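Local coordinates for protein D-mannose isomerase (Marinomonas mediterranea, PDB 5X32) that catalyses the reversible isomerisation of D-mannose to D-fructose, works less efficiently on D-lyxose, and does not accept D-glucose, at residues L12-I16 against C385-L389; Q36-D40 against D368-A374; A63-L67 against N124-I128; A256-L260 against Y271-A275; L281-A286 against G297-D301. One frame throughout, in Å; residues are numbered along the deposited sequence.

Interaction 1 of 5, residues L12-I16 against C385-L389; sequences LEAHI and CYEVL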
# COMPACT_ATOMS: atom_id res chain seq x y z
N LEU A 12 16.30 -8.19 7.27
CA LEU A 12 15.36 -7.47 6.42
C LEU A 12 15.77 -7.54 4.95
O LEU A 12 14.93 -7.79 4.08
CB LEU A 12 15.21 -6.03 6.89
CG LEU A 12 14.47 -5.93 8.23
CD1 LEU A 12 14.63 -4.55 8.87
CD2 LEU A 12 13.00 -6.31 8.11
N GLU A 13 17.06 -7.34 4.70
CA GLU A 13 17.59 -7.40 3.34
C GLU A 13 17.49 -8.81 2.76
O GLU A 13 17.21 -8.99 1.57
CB GLU A 13 19.03 -6.93 3.32
CG GLU A 13 19.14 -5.43 3.19
CD GLU A 13 20.54 -4.92 3.44
OE1 GLU A 13 21.44 -5.76 3.66
OE2 GLU A 13 20.74 -3.68 3.38
N ALA A 14 17.71 -9.81 3.63
CA ALA A 14 17.64 -11.22 3.23
C ALA A 14 16.23 -11.59 2.81
O ALA A 14 16.01 -12.23 1.76
CB ALA A 14 18.10 -12.09 4.35
N HIS A 15 15.27 -11.18 3.63
CA HIS A 15 13.86 -11.44 3.38
C HIS A 15 13.35 -10.76 2.12
O HIS A 15 12.60 -11.35 1.33
CB HIS A 15 13.02 -11.00 4.57
CG HIS A 15 11.55 -11.04 4.31
ND1 HIS A 15 10.83 -12.20 4.29
CD2 HIS A 15 10.69 -10.05 3.99
CE1 HIS A 15 9.57 -11.93 4.01
NE2 HIS A 15 9.46 -10.63 3.81
N ILE A 16 13.75 -9.50 1.96
CA ILE A 16 13.40 -8.80 0.74
C ILE A 16 14.00 -9.55 -0.45
O ILE A 16 13.32 -9.79 -1.44
CB ILE A 16 13.88 -7.34 0.73
CG1 ILE A 16 13.14 -6.53 1.79
CG2 ILE A 16 13.61 -6.74 -0.63
CD1 ILE A 16 13.68 -5.12 1.98
N CYS A 385 9.39 -3.54 5.03
CA CYS A 385 10.79 -3.82 5.34
C CYS A 385 11.68 -2.63 4.99
O CYS A 385 12.54 -2.25 5.79
CB CYS A 385 11.26 -5.06 4.60
SG CYS A 385 10.49 -6.61 5.12
N TYR A 386 11.47 -2.03 3.81
CA TYR A 386 12.26 -0.88 3.33
C TYR A 386 12.21 0.30 4.28
O TYR A 386 13.24 0.96 4.54
CB TYR A 386 11.79 -0.43 1.94
CG TYR A 386 12.26 -1.30 0.78
CD1 TYR A 386 13.58 -1.77 0.70
CD2 TYR A 386 11.38 -1.68 -0.21
CE1 TYR A 386 13.99 -2.57 -0.37
CE2 TYR A 386 11.77 -2.48 -1.26
CZ TYR A 386 13.07 -2.91 -1.34
OH TYR A 386 13.43 -3.70 -2.39
N GLU A 387 11.02 0.57 4.81
CA GLU A 387 10.92 1.71 5.70
C GLU A 387 11.51 1.42 7.06
O GLU A 387 12.12 2.32 7.65
CB GLU A 387 9.48 2.20 5.84
CG GLU A 387 9.49 3.61 6.38
CD GLU A 387 9.04 4.60 5.34
OE1 GLU A 387 8.73 4.18 4.21
OE2 GLU A 387 9.12 5.82 5.63
N VAL A 388 11.42 0.18 7.55
CA VAL A 388 12.15 -0.10 8.78
C VAL A 388 13.65 0.09 8.49
O VAL A 388 14.38 0.65 9.32
CB VAL A 388 11.88 -1.50 9.30
CG1 VAL A 388 12.77 -1.79 10.50
CG2 VAL A 388 10.42 -1.65 9.66
N LEU A 389 14.08 -0.35 7.30
CA LEU A 389 15.48 -0.29 6.89
C LEU A 389 16.02 1.14 6.87
O LEU A 389 17.20 1.36 7.15
CB LEU A 389 15.66 -0.92 5.51
CG LEU A 389 16.14 -2.37 5.42
CD1 LEU A 389 16.13 -2.85 3.98
CD2 LEU A 389 17.53 -2.49 6.05

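Interaction 2 of 5, residues Q36-D40 against D368-A374; sequences QFFKD and DNNKSPA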
# COMPACT_ATOMS: atom_id res chain seq x y z
N GLN A 36 0.66 -11.25 -13.49
CA GLN A 36 0.13 -10.70 -12.26
C GLN A 36 -0.65 -11.72 -11.40
O GLN A 36 -1.29 -11.36 -10.40
CB GLN A 36 -0.74 -9.48 -12.59
CG GLN A 36 0.06 -8.33 -13.19
CD GLN A 36 -0.80 -7.11 -13.56
OE1 GLN A 36 -2.02 -7.12 -13.39
NE2 GLN A 36 -0.15 -6.05 -14.00
N PHE A 37 -0.54 -12.99 -11.76
CA PHE A 37 -1.29 -14.02 -11.06
C PHE A 37 -0.40 -15.22 -10.78
O PHE A 37 -0.13 -16.04 -11.67
CB PHE A 37 -2.52 -14.44 -11.86
CG PHE A 37 -3.63 -13.42 -11.90
CD1 PHE A 37 -3.58 -12.34 -12.78
CD2 PHE A 37 -4.75 -13.56 -11.08
CE1 PHE A 37 -4.62 -11.42 -12.83
CE2 PHE A 37 -5.79 -12.64 -11.12
CZ PHE A 37 -5.73 -11.58 -11.99
N PHE A 38 0.00 -15.37 -9.53
CA PHE A 38 0.99 -16.37 -9.19
C PHE A 38 0.47 -17.37 -8.18
O PHE A 38 -0.19 -17.02 -7.19
CB PHE A 38 2.24 -15.69 -8.65
CG PHE A 38 2.82 -14.67 -9.58
CD1 PHE A 38 3.71 -15.05 -10.57
CD2 PHE A 38 2.45 -13.34 -9.49
CE1 PHE A 38 4.24 -14.12 -11.44
CE2 PHE A 38 2.98 -12.40 -10.35
CZ PHE A 38 3.87 -12.79 -11.33
N LYS A 39 0.81 -18.62 -8.44
CA LYS A 39 0.52 -19.73 -7.56
C LYS A 39 1.55 -19.72 -6.44
O LYS A 39 2.57 -19.04 -6.55
CB LYS A 39 0.57 -21.03 -8.37
CG LYS A 39 -0.64 -21.91 -8.22
CD LYS A 39 -1.85 -21.38 -8.94
CE LYS A 39 -3.09 -22.01 -8.33
NZ LYS A 39 -4.29 -21.78 -9.16
N ASP A 40 1.30 -20.45 -5.36
CA ASP A 40 2.30 -20.55 -4.30
C ASP A 40 3.69 -20.93 -4.82
O ASP A 40 4.70 -20.39 -4.35
CB ASP A 40 1.89 -21.55 -3.21
CG ASP A 40 0.73 -21.05 -2.33
OD1 ASP A 40 0.51 -19.82 -2.23
OD2 ASP A 40 0.06 -21.91 -1.69
N ASP A 368 -6.30 -21.41 -0.13
CA ASP A 368 -5.88 -22.05 -1.36
C ASP A 368 -4.41 -21.75 -1.68
O ASP A 368 -3.67 -21.25 -0.83
CB ASP A 368 -6.79 -21.63 -2.52
CG ASP A 368 -6.74 -20.14 -2.81
OD1 ASP A 368 -5.72 -19.48 -2.53
OD2 ASP A 368 -7.75 -19.62 -3.34
N ASN A 369 -4.01 -22.03 -2.91
CA ASN A 369 -2.60 -21.87 -3.28
C ASN A 369 -2.35 -20.69 -4.22
O ASN A 369 -1.39 -20.69 -5.01
CB ASN A 369 -2.08 -23.17 -3.89
CG ASN A 369 -2.77 -23.53 -5.19
OD1 ASN A 369 -3.92 -23.15 -5.43
ND2 ASN A 369 -2.06 -24.27 -6.05
N ASN A 370 -3.21 -19.68 -4.13
CA ASN A 370 -2.98 -18.43 -4.84
C ASN A 370 -2.16 -17.41 -4.06
O ASN A 370 -2.71 -16.50 -3.45
CB ASN A 370 -4.32 -17.82 -5.26
CG ASN A 370 -4.98 -18.60 -6.39
OD1 ASN A 370 -4.32 -19.35 -7.09
ND2 ASN A 370 -6.27 -18.38 -6.60
N LYS A 371 -0.84 -17.57 -4.10
CA LYS A 371 0.09 -16.65 -3.44
C LYS A 371 -0.19 -15.16 -3.77
O LYS A 371 -0.38 -14.36 -2.87
CB LYS A 371 1.54 -17.02 -3.83
CG LYS A 371 2.68 -16.24 -3.14
CD LYS A 371 3.18 -16.92 -1.87
CE LYS A 371 3.64 -18.36 -2.09
NZ LYS A 371 5.02 -18.54 -2.65
N SER A 372 -0.24 -14.82 -5.06
CA SER A 372 -0.42 -13.43 -5.48
C SER A 372 -1.31 -13.23 -6.70
O SER A 372 -0.82 -13.13 -7.82
CB SER A 372 0.94 -12.79 -5.76
OG SER A 372 1.78 -12.89 -4.64
N PRO A 373 -2.62 -13.10 -6.49
CA PRO A 373 -3.53 -12.71 -7.58
C PRO A 373 -3.29 -11.25 -7.95
O PRO A 373 -2.42 -10.63 -7.34
CB PRO A 373 -4.92 -12.93 -6.97
CG PRO A 373 -4.70 -12.77 -5.50
CD PRO A 373 -3.32 -13.25 -5.20
N ALA A 374 -3.97 -10.72 -8.96
CA ALA A 374 -3.75 -9.31 -9.33
C ALA A 374 -4.00 -8.44 -8.12
O ALA A 374 -4.92 -8.68 -7.35
CB ALA A 374 -4.65 -8.88 -10.48

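Interaction 3 of 5, residues A63-L67 against N124-I128; sequences AQAYL and NALQI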
# COMPACT_ATOMS: atom_id res chain seq x y z
N ALA A 63 11.92 -0.94 -8.88
CA ALA A 63 12.60 0.33 -8.64
C ALA A 63 13.26 0.34 -7.26
O ALA A 63 14.45 0.59 -7.14
CB ALA A 63 11.65 1.49 -8.79
N GLN A 64 12.48 0.04 -6.23
CA GLN A 64 13.00 0.01 -4.86
C GLN A 64 14.16 -0.99 -4.72
O GLN A 64 15.19 -0.69 -4.06
CB GLN A 64 11.88 -0.33 -3.89
CG GLN A 64 10.86 0.77 -3.70
CD GLN A 64 11.47 2.01 -3.12
OE1 GLN A 64 12.24 1.94 -2.16
NE2 GLN A 64 11.16 3.15 -3.71
N ALA A 65 14.03 -2.14 -5.37
CA ALA A 65 15.10 -3.14 -5.32
C ALA A 65 16.35 -2.59 -5.99
O ALA A 65 17.47 -2.85 -5.55
CB ALA A 65 14.66 -4.43 -5.98
N TYR A 66 16.17 -1.84 -7.06
CA TYR A 66 17.33 -1.27 -7.73
C TYR A 66 17.99 -0.21 -6.88
O TYR A 66 19.21 -0.11 -6.81
CB TYR A 66 16.95 -0.69 -9.09
CG TYR A 66 18.06 0.13 -9.70
CD1 TYR A 66 19.18 -0.49 -10.28
CD2 TYR A 66 18.00 1.52 -9.71
CE1 TYR A 66 20.19 0.26 -10.83
CE2 TYR A 66 19.01 2.27 -10.26
CZ TYR A 66 20.10 1.64 -10.82
OH TYR A 66 21.11 2.39 -11.37
N LEU A 67 17.17 0.59 -6.21
CA LEU A 67 17.70 1.66 -5.38
C LEU A 67 18.49 1.10 -4.20
O LEU A 67 19.42 1.74 -3.73
CB LEU A 67 16.57 2.57 -4.89
CG LEU A 67 16.07 3.49 -6.01
CD1 LEU A 67 14.86 4.30 -5.58
CD2 LEU A 67 17.20 4.39 -6.52
N ASN A 124 8.90 6.54 -8.43
CA ASN A 124 10.00 5.59 -8.45
C ASN A 124 10.79 5.63 -9.76
O ASN A 124 12.04 5.52 -9.76
CB ASN A 124 9.46 4.19 -8.16
CG ASN A 124 9.27 3.97 -6.67
OD1 ASN A 124 10.20 3.53 -5.99
ND2 ASN A 124 8.09 4.32 -6.15
N ALA A 125 10.07 5.81 -10.87
CA ALA A 125 10.72 6.01 -12.16
C ALA A 125 11.72 7.16 -12.07
O ALA A 125 12.87 7.03 -12.47
CB ALA A 125 9.70 6.28 -13.25
N LEU A 126 11.25 8.28 -11.55
CA LEU A 126 12.10 9.45 -11.40
C LEU A 126 13.35 9.15 -10.58
O LEU A 126 14.46 9.47 -11.01
CB LEU A 126 11.34 10.61 -10.76
CG LEU A 126 12.17 11.88 -10.62
CD1 LEU A 126 12.46 12.43 -11.98
CD2 LEU A 126 11.49 12.91 -9.75
N GLN A 127 13.17 8.50 -9.42
CA GLN A 127 14.31 8.32 -8.53
C GLN A 127 15.30 7.36 -9.15
O GLN A 127 16.45 7.36 -8.72
CB GLN A 127 13.95 7.78 -7.15
CG GLN A 127 12.53 7.95 -6.76
CD GLN A 127 12.33 7.91 -5.25
OE1 GLN A 127 12.69 8.84 -4.51
NE2 GLN A 127 11.97 6.73 -4.77
N ILE A 128 14.88 6.49 -10.07
CA ILE A 128 15.88 5.66 -10.77
C ILE A 128 16.41 6.31 -12.08
O ILE A 128 17.14 5.69 -12.87
CB ILE A 128 15.37 4.22 -11.11
CG1 ILE A 128 14.11 4.23 -11.97
CG2 ILE A 128 15.11 3.43 -9.85
CD1 ILE A 128 13.70 2.83 -12.47

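Interaction 4 of 5, residues A256-L260 against Y271-A275; sequences AKLLL and YLPKA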
# COMPACT_ATOMS: atom_id res chain seq x y z
N ALA A 256 -1.12 5.26 11.06
CA ALA A 256 -0.08 5.54 12.04
C ALA A 256 1.28 5.71 11.35
O ALA A 256 2.03 6.68 11.60
CB ALA A 256 -0.01 4.43 13.08
N LYS A 257 1.59 4.78 10.46
CA LYS A 257 2.85 4.84 9.73
C LYS A 257 2.96 6.12 8.91
O LYS A 257 3.98 6.82 8.95
CB LYS A 257 3.01 3.63 8.81
CG LYS A 257 4.22 3.77 7.88
CD LYS A 257 4.42 2.53 7.06
CE LYS A 257 3.15 2.22 6.29
NZ LYS A 257 3.11 2.77 4.92
N LEU A 258 1.92 6.42 8.14
CA LEU A 258 1.93 7.63 7.32
C LEU A 258 2.13 8.89 8.18
O LEU A 258 2.94 9.75 7.85
CB LEU A 258 0.65 7.70 6.48
CG LEU A 258 0.61 6.57 5.42
CD1 LEU A 258 -0.75 6.46 4.74
CD2 LEU A 258 1.71 6.73 4.36
N LEU A 259 1.42 8.98 9.30
CA LEU A 259 1.59 10.12 10.22
C LEU A 259 3.02 10.25 10.70
O LEU A 259 3.54 11.36 10.78
CB LEU A 259 0.68 9.99 11.43
CG LEU A 259 -0.81 9.98 11.09
CD1 LEU A 259 -1.69 9.95 12.35
CD2 LEU A 259 -1.19 11.10 10.13
N LEU A 260 3.68 9.15 11.03
CA LEU A 260 5.04 9.27 11.56
C LEU A 260 6.00 9.66 10.43
O LEU A 260 6.94 10.45 10.61
CB LEU A 260 5.46 7.97 12.26
CG LEU A 260 4.52 7.67 13.44
CD1 LEU A 260 4.85 6.40 14.17
CD2 LEU A 260 4.50 8.82 14.42
N TYR A 271 0.59 14.53 15.32
CA TYR A 271 0.96 13.34 14.56
C TYR A 271 1.24 12.13 15.45
O TYR A 271 0.58 11.09 15.33
CB TYR A 271 2.19 13.62 13.70
CG TYR A 271 1.88 14.36 12.43
CD1 TYR A 271 0.56 14.58 12.03
CD2 TYR A 271 2.90 14.84 11.61
CE1 TYR A 271 0.28 15.26 10.86
CE2 TYR A 271 2.63 15.51 10.44
CZ TYR A 271 1.32 15.72 10.07
OH TYR A 271 1.03 16.40 8.91
N LEU A 272 2.20 12.28 16.36
CA LEU A 272 2.62 11.16 17.20
C LEU A 272 1.53 10.69 18.16
O LEU A 272 1.33 9.49 18.28
CB LEU A 272 3.89 11.52 17.97
CG LEU A 272 4.43 10.38 18.82
CD1 LEU A 272 4.75 9.20 17.91
CD2 LEU A 272 5.69 10.83 19.53
N PRO A 273 0.83 11.61 18.87
CA PRO A 273 -0.26 11.07 19.69
C PRO A 273 -1.35 10.36 18.89
O PRO A 273 -1.94 9.39 19.38
CB PRO A 273 -0.82 12.31 20.39
CG PRO A 273 0.31 13.25 20.43
CD PRO A 273 1.12 13.02 19.20
N LYS A 274 -1.65 10.84 17.68
CA LYS A 274 -2.69 10.19 16.89
C LYS A 274 -2.21 8.81 16.40
O LYS A 274 -2.95 7.82 16.50
CB LYS A 274 -3.13 11.08 15.74
CG LYS A 274 -4.34 10.54 14.99
CD LYS A 274 -5.58 10.45 15.89
CE LYS A 274 -6.88 10.24 15.08
NZ LYS A 274 -8.12 9.92 15.86
N ALA A 275 -0.99 8.74 15.87
CA ALA A 275 -0.38 7.47 15.48
C ALA A 275 -0.41 6.48 16.65
O ALA A 275 -0.77 5.30 16.51
CB ALA A 275 1.07 7.68 14.98

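Interaction 5 of 5, residues L281-A286 against G297-D301; sequences LAYKKA and GYAPD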
# COMPACT_ATOMS: atom_id res chain seq x y z
N LEU A 281 -5.15 1.25 19.80
CA LEU A 281 -6.54 0.84 19.67
C LEU A 281 -6.71 -0.32 18.67
O LEU A 281 -7.36 -1.33 18.99
CB LEU A 281 -7.40 2.03 19.27
CG LEU A 281 -8.79 2.09 19.90
CD1 LEU A 281 -8.74 1.69 21.36
CD2 LEU A 281 -9.33 3.48 19.76
N ALA A 282 -6.15 -0.16 17.47
CA ALA A 282 -6.28 -1.19 16.42
C ALA A 282 -5.68 -2.50 16.88
O ALA A 282 -6.35 -3.53 16.91
CB ALA A 282 -5.62 -0.74 15.12
N TYR A 283 -4.42 -2.45 17.29
CA TYR A 283 -3.73 -3.67 17.69
C TYR A 283 -4.49 -4.34 18.83
O TYR A 283 -4.75 -5.55 18.77
CB TYR A 283 -2.28 -3.37 18.09
CG TYR A 283 -1.47 -4.62 18.44
CD1 TYR A 283 -1.57 -5.22 19.70
CD2 TYR A 283 -0.61 -5.20 17.51
CE1 TYR A 283 -0.84 -6.35 20.02
CE2 TYR A 283 0.13 -6.33 17.82
CZ TYR A 283 0.01 -6.91 19.08
OH TYR A 283 0.74 -8.04 19.39
N LYS A 284 -4.86 -3.58 19.85
CA LYS A 284 -5.54 -4.21 20.97
C LYS A 284 -6.85 -4.84 20.55
O LYS A 284 -7.17 -5.95 20.99
CB LYS A 284 -5.81 -3.20 22.09
CG LYS A 284 -6.64 -3.79 23.21
CD LYS A 284 -6.57 -2.95 24.46
CE LYS A 284 -6.36 -1.48 24.12
NZ LYS A 284 -6.33 -0.66 25.36
N LYS A 285 -7.58 -4.20 19.64
CA LYS A 285 -8.83 -4.80 19.20
C LYS A 285 -8.67 -6.02 18.30
O LYS A 285 -9.50 -6.93 18.34
CB LYS A 285 -9.72 -3.78 18.50
CG LYS A 285 -10.30 -2.70 19.42
CD LYS A 285 -11.38 -1.97 18.67
CE LYS A 285 -11.75 -0.63 19.24
NZ LYS A 285 -12.75 -0.01 18.32
N ALA A 286 -7.60 -6.07 17.50
CA ALA A 286 -7.56 -7.04 16.40
C ALA A 286 -6.56 -8.18 16.60
O ALA A 286 -6.57 -9.18 15.85
CB ALA A 286 -7.26 -6.31 15.12
N GLY A 297 -11.00 -7.32 10.38
CA GLY A 297 -11.94 -6.26 10.66
C GLY A 297 -12.78 -6.50 11.89
O GLY A 297 -13.14 -7.65 12.21
N TYR A 298 -13.08 -5.41 12.60
CA TYR A 298 -13.94 -5.44 13.78
C TYR A 298 -15.02 -4.37 13.67
O TYR A 298 -14.91 -3.44 12.86
CB TYR A 298 -13.14 -5.27 15.07
CG TYR A 298 -12.17 -4.09 15.08
CD1 TYR A 298 -12.63 -2.78 15.25
CD2 TYR A 298 -10.80 -4.29 14.93
CE1 TYR A 298 -11.75 -1.71 15.26
CE2 TYR A 298 -9.92 -3.22 14.94
CZ TYR A 298 -10.40 -1.93 15.11
OH TYR A 298 -9.52 -0.87 15.12
N ALA A 299 -16.07 -4.51 14.47
CA ALA A 299 -17.16 -3.53 14.48
C ALA A 299 -16.74 -2.32 15.30
O ALA A 299 -15.77 -2.39 16.04
CB ALA A 299 -18.42 -4.14 15.02
N PRO A 300 -17.46 -1.19 15.13
CA PRO A 300 -17.26 -0.04 16.03
C PRO A 300 -17.48 -0.48 17.47
O PRO A 300 -16.90 0.04 18.43
CB PRO A 300 -18.33 0.97 15.58
CG PRO A 300 -19.25 0.19 14.66
CD PRO A 300 -18.43 -0.90 14.07
N ASP A 301 -18.37 -1.45 17.59
CA ASP A 301 -18.50 -2.31 18.76
C ASP A 301 -17.15 -2.76 19.34
O ASP A 301 -16.99 -2.84 20.56
CB ASP A 301 -19.31 -3.54 18.34
CG ASP A 301 -19.87 -4.30 19.50
OD1 ASP A 301 -19.39 -4.10 20.64
OD2 ASP A 301 -20.77 -5.13 19.26

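Interaction 1 of 5, residues L12-I16 against C385-L389
I16 reaches from its helix onto C385, Y386 and L389, and its course illustrates how one branched side chain can serve three partners. At CB, which points toward helix 379-390, the two branches part. CG2 goes to the phenolic end of Y386, 3.5 Å from its OH. CG1, anti to the carbonyl carbon (chi1 -66°), runs on beside the CB of C385. At the tip, CD1 does most of the work: it lies over one face of the Y386 ring, 3.9 Å from the centroid and 30° off the normal, a CH-pi contact, while it also touches CB of C385 and sits 3.9 Å from CD1 of L389.

One turn earlier, L12 divides its methyls in the same spirit. CD1 meets CG1 of V388 at 3.7 Å, the two side chains crossing at about a right angle, and CD2 rests against SG of C385. That sulfur also comes to 3.6 Å from CD2 of H15, approaching the imidazole obliquely. L389 CD1 reaches CG of E13 at the more open margin. No hydrogen bond links the two segments, so apolar packing carries the contact.

W341 meets the H15 ring edge-to-face, and Y337 backs L12 and V388, both from helix 331-347. The segments' axes run nearly antiparallel, at 157°, and approach to 10.1 Å. Here the first and last of twelve long helices lie side by side, the ring closure expected of an (alpha/alpha)6 barrel, the fold of the N-acylglucosamine 2-epimerase family.

Interaction 2 of 5, residues Q36-D40 against D368-A374
F38 and S372 form a single antiparallel bridge, a hydrogen-bonded pair in which F38 N donates to S372 O (2.9 Å) and S372 N returns to F38 O almost straight, at 174°. K371 and S372 both face F38, a classic beta bulge between two loops of the barrel, one following its first helix and the other leading to its last. D40 N donates to N369 O at 2.7 Å.

The ring of F37 lies over the P373-A374 peptide, with A374 N 3.4 Å above the ring plane, and on the same face CB of A374 comes to the rim at CZ and CE1. K39, bent at chi2, passes obliquely across both asparagines; its NZ makes a weak hydrogen bond to N370 OD1 and a cation-pi contact with Y45. K371 curls round D40, but its NZ to D40 O bond is modelled too short at this resolution and its details are doubtful; chiefly a salt bridge to D350 OD2, with a hydrogen bond to G354 O, holds that ammonium. Q366 takes D40 OD2 and Y23 bonds to S372 OG. An Asx turn precedes the bulge: N370 N donates to D368 OD1 at 3.0 Å, from above the carboxylate plane.

Interaction 3 of 5, residues A63-L67 against N124-I128
This is mixed polar and apolar packing between helix 52-69 and the C-terminal end of helix 112-127, with A63, Q64, Y66 and L67 meeting N124, Q127 and I128 in the wall of the (alpha/alpha)6 barrel. The polar part is an amide pair: Q64 NE2 donates to N124 OD1 in that acceptor's carbonyl plane. The bond is modelled short, and at this resolution its exact length is doubtful. The amide planes stand 86° apart, so the groups meet crosswise instead of lying flat together. A bend at chi2 (-62°) turns the Q64 amide toward its partner, and N124 ND2 is occupied by L120 O within its own helix.

Beside this pair, A63 CB meets N124 CB at 3.5 Å. The apolar part centres on CG2 of I128, the first residue beyond the helix. This methyl meets CD2 of Y66 obliquely at 3.5 Å, CG of L67 at 4.0 Å and CB of A63 at 4.1 Å. L67 CD1 extends over CB and NE2 of Q127.

Around the pair, helix 72-89 packs on Y66 and I128, helix 173-190 on N124 and Q127, and Y386 of helix 379-390 on Q64.

Interaction 4 of 5, residues A256-L260 against Y271-A275
Two consecutive antiparallel helices of the (alpha/alpha)6 barrel, an alpha-alpha hairpin, bring A256, L259 and L260 of helix 249-265 against Y271, L272 and A275 of the next helix, 271-286. The segment axes run nearly antiparallel, at 167°, and approach to 8.7 Å. The closest backbone approach is at two alanines: A256 and A275 have their CA atoms 4.0 Å apart, and CB of A256 rests on the backbone O of A275, 3.6 Å away.

Leucines fill the rest from two directions. L259 sends CD1 against CG of K274 (3.8 Å) and the backbone N of A275, and its CB lies near the alanine methyl. L260 comes from beyond that methyl, so that its CD2 touches both CB of A275, at 3.7 Å, and CD1 of L272. The latter leucine grows away from helix 249-265 at its CB, yet with CG anti to the backbone N (chi1 -177°) its CD1 comes back to make the contact. No hydrogen bond joins the segments, and the amine of K274 is taken by N217 O. Helix 193-212 covers L259, while helix 311-328 covers L260. At the loop end of the pair, Y271 brings CD2 obliquely to within 3.6 Å of the backbone O of L259.

Interaction 5 of 5, residues L281-A286 against G297-D301
Y298 and K285 make the tight half of this contact, where the end of an (alpha/alpha)6-barrel helix, 271-286, meets the edge strand 297-298 of a small three-stranded antiparallel sheet. The lysine's aliphatic chain is laid over one face of the tyrosine ring: CD sits 3.7 Å from the centroid and 23° off the normal, a CH-pi contact, with CB over the CE2 side of the ring. An extended chain beyond CG carries the amine across at about a right angle to the tyrosine. The tyrosine CG lies between its backbone N and carbonyl carbon (chi1 50°), which directs the ring toward the helix.

Two alanines meet the rest of the tyrosine. A286 CB stands at the edge, near the ring plane, 4.1 Å from CE2, while A282 presents its CA to the phenolic oxygen at 3.5 Å. No hydrogen bond crosses between the segments, but a third residue bridges them: E218 forms a salt bridge with K285 NZ through OE1 and a hydrogen bond with Y298 OH through OE2. One carboxylate thereby holds both partners of the CH-pi contact, and would probably help to keep the lysine charged.

Beyond Y298 the contact slackens. A299 and P300 turn their CB atoms away and pack on W245 instead, and D301 is exposed, bonded weakly to T303. What remains of the contact on this side is distant: K285 NZ stands 4.2 Å from the backbone O of P300.

All four other contacts are nested along the chain inside the loop that interaction 1 closes, and interaction 2 joins loops near the same two chain ends, about 22 Å away between centres. Interactions 1 and 3 touch directly, where Y386 CE2 packs 3.4 Å from Q64 CB. Interactions 4 and 5 share helix 271-286, with centres about 17 Å apart, whereas 3 and 5 lie on opposite sides of the chain's centre. The two histidines inferred by similarity to be proton donor/acceptors lie within about 10 Å of side chains from four of the contacts: C385 and S372 are about 10 Å from the side chain of H380, and A282 and A256 about 8 and 10 Å from that of H251.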